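Local coordinates for protein succinate-semialdehyde dehydrogenase (NAD(P)(+)) (Marinobacter aquaeolei, PDB 3RH9) that probably oxidises succinate semialdehyde to succinate with NAD+ or NADP+, as a member of the aldehyde dehydrogenase family, at residues W141-R146 with A477-R482; T189-F194 with L209-A214; A261-F266 with N294-H299. All coordinates share one frame; numbering follows the deposited sequence.

Contact 1 of 3, residues W141-R146 with A477-R482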
# COMPACT_ATOMS: atom_id res chain seq x y z
N TRP A 141 15.71 18.47 -7.88
CA TRP A 141 14.67 17.67 -7.22
C TRP A 141 15.20 16.65 -6.22
O TRP A 141 15.95 15.75 -6.57
CB TRP A 141 13.81 16.94 -8.25
CG TRP A 141 13.06 17.84 -9.15
CD1 TRP A 141 13.58 18.64 -10.11
CD2 TRP A 141 11.64 18.03 -9.19
NE1 TRP A 141 12.57 19.33 -10.76
CE2 TRP A 141 11.37 18.97 -10.21
CE3 TRP A 141 10.57 17.50 -8.47
CZ2 TRP A 141 10.08 19.38 -10.51
CZ3 TRP A 141 9.30 17.91 -8.77
CH2 TRP A 141 9.06 18.84 -9.78
N THR A 142 14.78 16.79 -4.97
CA THR A 142 15.25 15.84 -3.99
C THR A 142 14.10 15.02 -3.42
O THR A 142 13.02 15.54 -3.13
CB THR A 142 16.04 16.53 -2.87
OG1 THR A 142 17.17 17.20 -3.43
CG2 THR A 142 16.53 15.52 -1.86
N VAL A 143 14.35 13.73 -3.25
CA VAL A 143 13.37 12.82 -2.69
C VAL A 143 13.80 12.36 -1.30
O VAL A 143 14.87 11.78 -1.13
CB VAL A 143 13.15 11.61 -3.62
CG1 VAL A 143 12.32 10.56 -2.91
CG2 VAL A 143 12.50 12.04 -4.91
N HIS A 144 12.97 12.63 -0.31
CA HIS A 144 13.25 12.23 1.06
C HIS A 144 12.32 11.11 1.49
O HIS A 144 11.21 10.97 1.00
CB HIS A 144 13.05 13.40 2.01
CG HIS A 144 14.03 14.51 1.83
ND1 HIS A 144 13.83 15.54 0.94
CD2 HIS A 144 15.22 14.75 2.44
CE1 HIS A 144 14.86 16.38 1.00
NE2 HIS A 144 15.71 15.92 1.91
N TYR A 145 12.77 10.30 2.43
CA TYR A 145 11.90 9.29 3.00
C TYR A 145 11.70 9.59 4.50
O TYR A 145 12.52 9.23 5.32
CB TYR A 145 12.48 7.90 2.73
CG TYR A 145 12.68 7.68 1.25
CD1 TYR A 145 11.61 7.36 0.43
CD2 TYR A 145 13.93 7.82 0.67
CE1 TYR A 145 11.78 7.18 -0.93
CE2 TYR A 145 14.11 7.65 -0.70
CZ TYR A 145 13.03 7.33 -1.49
OH TYR A 145 13.19 7.15 -2.85
N ARG A 146 10.62 10.31 4.82
CA ARG A 146 10.31 10.69 6.21
C ARG A 146 9.64 9.55 6.96
O ARG A 146 8.96 8.70 6.37
CB ARG A 146 9.35 11.90 6.26
CG ARG A 146 9.60 13.02 5.28
CD ARG A 146 10.85 13.75 5.63
NE ARG A 146 11.06 14.88 4.74
CZ ARG A 146 12.19 15.59 4.70
NH1 ARG A 146 13.20 15.26 5.49
NH2 ARG A 146 12.30 16.61 3.86
N ALA A 477 7.40 8.90 1.26
CA ALA A 477 8.31 9.55 0.35
C ALA A 477 7.85 10.99 0.20
O ALA A 477 6.66 11.26 0.21
CB ALA A 477 8.34 8.85 -0.98
N GLN A 478 8.79 11.91 0.09
CA GLN A 478 8.44 13.32 -0.01
C GLN A 478 9.32 13.91 -1.08
O GLN A 478 10.56 13.83 -0.99
CB GLN A 478 8.69 14.04 1.32
CG GLN A 478 8.14 15.46 1.38
CD GLN A 478 8.54 16.21 2.66
OE1 GLN A 478 9.71 16.35 2.96
NE2 GLN A 478 7.55 16.71 3.39
N THR A 479 8.68 14.47 -2.11
CA THR A 479 9.40 15.13 -3.18
C THR A 479 9.54 16.64 -2.94
O THR A 479 8.56 17.34 -2.73
CB THR A 479 8.78 14.84 -4.56
OG1 THR A 479 9.08 13.48 -4.92
CG2 THR A 479 9.38 15.75 -5.60
N VAL A 480 10.78 17.12 -2.98
CA VAL A 480 11.07 18.53 -2.74
C VAL A 480 11.87 19.14 -3.89
O VAL A 480 13.10 19.06 -3.91
CB VAL A 480 11.87 18.71 -1.44
CG1 VAL A 480 12.28 20.17 -1.25
CG2 VAL A 480 11.08 18.19 -0.25
N PRO A 481 11.18 19.77 -4.85
CA PRO A 481 11.86 20.49 -5.92
C PRO A 481 12.32 21.82 -5.39
O PRO A 481 11.59 22.45 -4.61
CB PRO A 481 10.75 20.73 -6.94
CG PRO A 481 9.51 20.22 -6.36
CD PRO A 481 9.72 19.88 -4.94
N ARG A 482 13.50 22.28 -5.80
CA ARG A 482 13.97 23.57 -5.34
C ARG A 482 14.24 24.51 -6.49
O ARG A 482 15.00 24.18 -7.40
CB ARG A 482 15.25 23.40 -4.53
CG ARG A 482 15.78 24.69 -3.98
CD ARG A 482 17.16 24.52 -3.41
NE ARG A 482 17.61 25.76 -2.81
CZ ARG A 482 18.79 25.93 -2.21
NH1 ARG A 482 19.66 24.92 -2.13
NH2 ARG A 482 19.11 27.11 -1.69

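Contact 2 of 3, residues T189-F194 with L209-A214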
# COMPACT_ATOMS: atom_id res chain seq x y z
N THR A 189 6.68 -13.51 25.60
CA THR A 189 7.86 -13.42 24.78
C THR A 189 8.05 -11.94 24.54
O THR A 189 9.17 -11.44 24.52
CB THR A 189 7.72 -14.20 23.46
OG1 THR A 189 7.68 -15.60 23.76
CG2 THR A 189 8.90 -13.97 22.56
N MSE A 190 6.93 -11.24 24.39
CA MSE A 190 6.97 -9.82 24.11
C MSE A 190 7.54 -9.08 25.33
O MSE A 190 8.40 -8.20 25.20
CB MSE A 190 5.58 -9.28 23.76
CG MSE A 190 5.64 -7.93 23.06
SE MSE A 190 6.72 -8.09 21.42
CE MSE A 190 7.47 -6.32 21.37
N ILE A 191 7.04 -9.45 26.50
CA ILE A 191 7.53 -8.83 27.71
C ILE A 191 9.05 -9.04 27.83
O ILE A 191 9.79 -8.11 28.13
CB ILE A 191 6.77 -9.31 28.95
CG1 ILE A 191 5.32 -8.84 28.86
CG2 ILE A 191 7.40 -8.76 30.20
CD1 ILE A 191 4.46 -9.33 29.97
N ALA A 192 9.49 -10.27 27.56
CA ALA A 192 10.92 -10.60 27.62
C ALA A 192 11.74 -9.74 26.68
O ALA A 192 12.79 -9.21 27.05
CB ALA A 192 11.13 -12.07 27.32
N PHE A 193 11.26 -9.62 25.45
CA PHE A 193 11.85 -8.73 24.45
C PHE A 193 11.97 -7.28 24.97
O PHE A 193 13.03 -6.66 24.86
CB PHE A 193 11.04 -8.79 23.16
CG PHE A 193 11.69 -8.11 22.01
CD1 PHE A 193 13.06 -8.17 21.85
CD2 PHE A 193 10.93 -7.41 21.09
CE1 PHE A 193 13.67 -7.53 20.77
CE2 PHE A 193 11.52 -6.77 20.01
CZ PHE A 193 12.89 -6.83 19.84
N PHE A 194 10.89 -6.75 25.54
CA PHE A 194 10.94 -5.40 26.06
C PHE A 194 11.88 -5.30 27.23
O PHE A 194 12.59 -4.31 27.37
CB PHE A 194 9.55 -4.88 26.42
CG PHE A 194 8.90 -4.12 25.31
CD1 PHE A 194 8.98 -2.75 25.26
CD2 PHE A 194 8.26 -4.79 24.29
CE1 PHE A 194 8.39 -2.04 24.23
CE2 PHE A 194 7.67 -4.08 23.26
CZ PHE A 194 7.74 -2.70 23.23
N LEU A 209 4.69 -1.00 24.75
CA LEU A 209 4.00 -2.28 24.81
C LEU A 209 2.62 -2.14 25.46
O LEU A 209 2.49 -1.63 26.56
CB LEU A 209 4.86 -3.30 25.57
CG LEU A 209 4.28 -4.69 25.85
CD1 LEU A 209 3.65 -5.31 24.60
CD2 LEU A 209 5.36 -5.62 26.45
N VAL A 210 1.59 -2.56 24.74
CA VAL A 210 0.25 -2.59 25.29
C VAL A 210 -0.31 -4.01 25.17
O VAL A 210 0.01 -4.72 24.22
CB VAL A 210 -0.64 -1.61 24.56
CG1 VAL A 210 -0.20 -0.19 24.87
CG2 VAL A 210 -0.57 -1.86 23.08
N MSE A 211 -1.11 -4.42 26.15
CA MSE A 211 -1.68 -5.76 26.16
C MSE A 211 -3.04 -5.75 26.76
O MSE A 211 -3.36 -4.88 27.57
CB MSE A 211 -0.83 -6.70 26.96
CG MSE A 211 0.61 -6.30 26.93
SE MSE A 211 1.75 -7.57 27.80
CE MSE A 211 2.58 -8.30 26.20
N GLY A 212 -3.85 -6.72 26.37
CA GLY A 212 -5.18 -6.87 26.90
C GLY A 212 -6.18 -7.16 25.81
O GLY A 212 -5.87 -7.80 24.80
N LYS A 213 -7.40 -6.67 26.00
CA LYS A 213 -8.53 -7.01 25.15
C LYS A 213 -8.35 -6.41 23.76
O LYS A 213 -8.06 -5.23 23.63
CB LYS A 213 -9.82 -6.50 25.81
CG LYS A 213 -11.09 -7.09 25.25
CD LYS A 213 -12.31 -6.69 26.10
CE LYS A 213 -13.63 -7.07 25.40
NZ LYS A 213 -13.80 -8.55 25.21
N ALA A 214 -8.50 -7.24 22.73
CA ALA A 214 -8.30 -6.81 21.35
C ALA A 214 -9.17 -5.61 20.93
O ALA A 214 -8.66 -4.61 20.41
CB ALA A 214 -8.51 -7.96 20.42

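Contact 3 of 3, residues A261-F266 with N294-H299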
# COMPACT_ATOMS: atom_id res chain seq x y z
N ALA A 261 -1.12 -22.34 1.20
CA ALA A 261 0.05 -22.69 0.41
C ALA A 261 -0.04 -24.06 -0.29
O ALA A 261 -0.30 -25.08 0.36
CB ALA A 261 1.33 -22.61 1.27
N PRO A 262 0.17 -24.07 -1.61
CA PRO A 262 0.25 -25.28 -2.42
C PRO A 262 1.71 -25.70 -2.50
O PRO A 262 2.56 -24.87 -2.82
CB PRO A 262 -0.20 -24.81 -3.80
CG PRO A 262 -0.27 -23.31 -3.72
CD PRO A 262 0.33 -22.87 -2.44
N PHE A 263 1.99 -26.96 -2.19
CA PHE A 263 3.35 -27.51 -2.24
C PHE A 263 3.33 -28.57 -3.33
O PHE A 263 2.74 -29.63 -3.15
CB PHE A 263 3.68 -28.12 -0.89
CG PHE A 263 5.08 -28.66 -0.77
CD1 PHE A 263 5.42 -29.89 -1.33
CD2 PHE A 263 6.03 -27.99 -0.03
CE1 PHE A 263 6.70 -30.40 -1.20
CE2 PHE A 263 7.32 -28.51 0.11
CZ PHE A 263 7.65 -29.72 -0.48
N ILE A 264 3.94 -28.27 -4.47
CA ILE A 264 3.71 -29.03 -5.70
C ILE A 264 4.90 -29.91 -6.07
O ILE A 264 6.03 -29.45 -6.07
CB ILE A 264 3.42 -28.06 -6.88
CG1 ILE A 264 2.16 -27.25 -6.59
CG2 ILE A 264 3.28 -28.83 -8.17
CD1 ILE A 264 1.95 -26.12 -7.54
N VAL A 265 4.63 -31.18 -6.40
CA VAL A 265 5.70 -32.13 -6.71
C VAL A 265 5.58 -32.85 -8.06
O VAL A 265 4.76 -33.74 -8.22
CB VAL A 265 5.82 -33.21 -5.63
CG1 VAL A 265 6.98 -34.13 -5.95
CG2 VAL A 265 5.98 -32.58 -4.25
N PHE A 266 6.42 -32.49 -9.01
CA PHE A 266 6.36 -33.13 -10.32
C PHE A 266 6.96 -34.55 -10.37
O PHE A 266 7.75 -34.93 -9.50
CB PHE A 266 6.94 -32.21 -11.41
CG PHE A 266 5.98 -31.14 -11.83
CD1 PHE A 266 5.05 -31.37 -12.81
CD2 PHE A 266 5.98 -29.91 -11.20
CE1 PHE A 266 4.15 -30.39 -13.18
CE2 PHE A 266 5.08 -28.92 -11.56
CZ PHE A 266 4.17 -29.17 -12.56
N ASN A 294 -0.16 -26.34 2.78
CA ASN A 294 -1.52 -26.66 3.19
C ASN A 294 -2.14 -27.66 2.22
O ASN A 294 -2.91 -28.54 2.62
CB ASN A 294 -2.38 -25.41 3.31
CG ASN A 294 -3.70 -25.68 3.98
OD1 ASN A 294 -4.76 -25.57 3.36
ND2 ASN A 294 -3.66 -26.06 5.23
N ARG A 295 -1.78 -27.54 0.95
CA ARG A 295 -2.21 -28.47 -0.09
C ARG A 295 -0.97 -29.06 -0.75
O ARG A 295 -0.15 -28.33 -1.30
CB ARG A 295 -3.08 -27.75 -1.11
CG ARG A 295 -4.46 -27.43 -0.59
CD ARG A 295 -5.19 -26.50 -1.50
NE ARG A 295 -4.43 -25.27 -1.69
CZ ARG A 295 -4.52 -24.51 -2.77
NH1 ARG A 295 -5.35 -24.87 -3.74
NH2 ARG A 295 -3.80 -23.40 -2.89
N ILE A 296 -0.81 -30.38 -0.67
CA ILE A 296 0.34 -31.02 -1.31
C ILE A 296 -0.11 -31.67 -2.60
O ILE A 296 -0.80 -32.67 -2.60
CB ILE A 296 1.02 -32.07 -0.40
CG1 ILE A 296 1.72 -31.42 0.79
CG2 ILE A 296 2.04 -32.85 -1.18
CD1 ILE A 296 0.80 -30.92 1.84
N PHE A 297 0.27 -31.06 -3.72
CA PHE A 297 -0.08 -31.60 -5.02
C PHE A 297 1.03 -32.54 -5.49
O PHE A 297 2.18 -32.13 -5.63
CB PHE A 297 -0.29 -30.48 -6.03
CG PHE A 297 -1.54 -29.69 -5.81
CD1 PHE A 297 -1.52 -28.53 -5.04
CD2 PHE A 297 -2.74 -30.09 -6.38
CE1 PHE A 297 -2.67 -27.79 -4.84
CE2 PHE A 297 -3.89 -29.35 -6.18
CZ PHE A 297 -3.86 -28.20 -5.41
N VAL A 298 0.68 -33.80 -5.73
CA VAL A 298 1.65 -34.76 -6.22
C VAL A 298 1.23 -35.41 -7.54
O VAL A 298 0.07 -35.78 -7.74
CB VAL A 298 1.95 -35.83 -5.18
CG1 VAL A 298 2.98 -36.80 -5.72
CG2 VAL A 298 2.46 -35.17 -3.92
N HIS A 299 2.19 -35.53 -8.44
CA HIS A 299 1.93 -36.13 -9.72
C HIS A 299 1.60 -37.63 -9.59
O HIS A 299 2.25 -38.36 -8.84
CB HIS A 299 3.13 -35.94 -10.64
CG HIS A 299 2.82 -36.19 -12.07
ND1 HIS A 299 2.92 -37.43 -12.65
CD2 HIS A 299 2.39 -35.36 -13.05
CE1 HIS A 299 2.57 -37.36 -13.92
NE2 HIS A 299 2.25 -36.11 -14.19

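Contact 1 of 3, residues W141-R146 with A477-R482
Gln478 holds CG anti to its backbone N (chi1 -170°) and stays extended, while Arg146 bends at chi2 (-70°), which sets the guanidinium edge against the amide oxygen. Two nitrogens hold that one atom side-on: Gln478 OE1 lies 2.7 Å from Arg146 NE and 2.8 Å from Arg146 NH2, in the guanidinium plane. NE sits well above the amide carbonyl plane, and the two flat groups stand 82° apart. Gln478 NE2 bonds the carbonyls of Ala432 and Phe437 of the second subunit, fixing the amide's rotation at both ends.

The backbones pair antiparallel, Thr142 with Val480 and His144 with Gln478 being hydrogen-bonded pairs; Thr142 O accepts from Val480 N at 2.7 Å. This belongs to the three-stranded sheet that aldehyde dehydrogenases use for oligomerisation, and the second subunit reaches most of its residues here.

On the face bearing Trp141, Val143 and Tyr145, Pro481 CB makes a CH-pi contact 3.5 Å above the centroid of the six-membered Trp141 ring. Thr479 CG2 approaches the edge of the same indole, 3.6 Å from Trp141 CE3, while Thr479 OG1 bonds Pro453 O of the second subunit.

Contact 2 of 3, residues T189-F194 with L209-A214
Leu209 packs against Phe194 through a CH-pi contact. Its CB stands over the centre of the phenyl face, 3.7 Å from the centroid and only 11° off the ring normal, so the leucine meets the ring with the root of its side chain. The branch beyond adds to the hold: Leu209 CD2 approaches Phe194 CD2 at 3.7 Å, near the root of the ring. Tyr15 also meets the Phe194 ring, its plane inclined at about 50°.

Aliphatic contacts continue along the helix. Leu209 has CG anti to its backbone N (chi1 175°), which brings both methyls against the helix. Leu209 CD1 lies 3.6 Å from Met190 CG, the two chains running alongside each other and pointing opposite ways, and Leu209 CD2 comes within 4.0 Å of Ile191 CG1. Helix 188-197 is the connection of a beta-alpha-beta crossover between the adjacent parallel strands 178-181 and 207-209, in what is, by family, the Rossmann-like cofactor-binding domain. Ile180 of strand 178-181 touches both Met190 and Phe194, so the helix packs on both strands it connects.

Met211, a selenomethionine in this crystal like Met190, makes the third group. The Met211 chain bends at its last torsion and crosses Ile191, with Met211 SE 3.9 Å from Ile191 CD1. The terminal CE of Met211 reaches both Ile191 CG1 (3.9 Å) and Met190 CB (4.0 Å). Beyond the helix, Met211 also rests on Met46, Pro182 and Pro187.

Contact 3 of 3, residues A261-F266 with N294-H299
Pro262 and Ile264 meet Arg295 and Phe297 on one face of two neighbouring parallel strands, the first and last elements of the beta-alpha-beta unit made by strand 262-265, helix 271-283 and strand 295-299. The unit lies in the mixed sheet of what is, by family, the catalytic domain.

The Phe297 ring turns its edge to the proline, with Phe297 CE1 4.0 Å from Pro262 CB, while Ile264 CG1 lies 4.1 Å from Phe297 CB, the two side chains crossing at a slant. Arg295 sets CG beside its own backbone N (chi1 -74°) and bends at chi3, bringing the guanidinium across to the proline, where Arg295 NH2 is 3.6 Å from Pro262 CG. Phe297 CE1 lies above one guanidinium face, to one side of its centre. The polar end is buried yet well supplied: NH2 bonds Asn260 O and Gly409 O, and Tyr385 makes a cation-pi contact. Helix 402-409 packs over this face through Val405, which touches both Ile264 and Phe297.

Phe263, Val265, Ile296 and Val298 turn to the other face, where Leu278 of the connecting helix touches Phe263 and Ile296. Phe263 CB approaches Ile296 CG1 at 4.2 Å, but with CG anti to the backbone N (chi1 -177°) its ring swings away from strand 295-299. Val265 CB faces Val298 CG2 at 4.2 Å.

Backbone bonds knit the strands in register, Phe263 N giving to Arg295 O and Val265 N to Phe297 O. At the other end of the pairing from His299, Ala261 O accepts two hydrogen bonds, 2.7 Å from Asn294 N and 2.9 Å from Arg295 N.

In the fold
The three contacts occupy separate parts of one subunit and do not touch. Contact 1, whose centre lies 33 Å from that of the chain, joins residues far apart in sequence; contacts 2 and 3 both fall between its two strands along the chain. Contacts 2 and 3 lie on opposite sides of the chain's centre, their own centres 37 Å apart, consistent with separate cofactor-binding and catalytic domains. Contact 1 is centred 36 Å from contact 2 and 46 Å from contact 3, and it alone meets the second subunit. The predicted active-site residue Glu256 lies some way from contact 3, its side chain about 12 Å from that of Ala261.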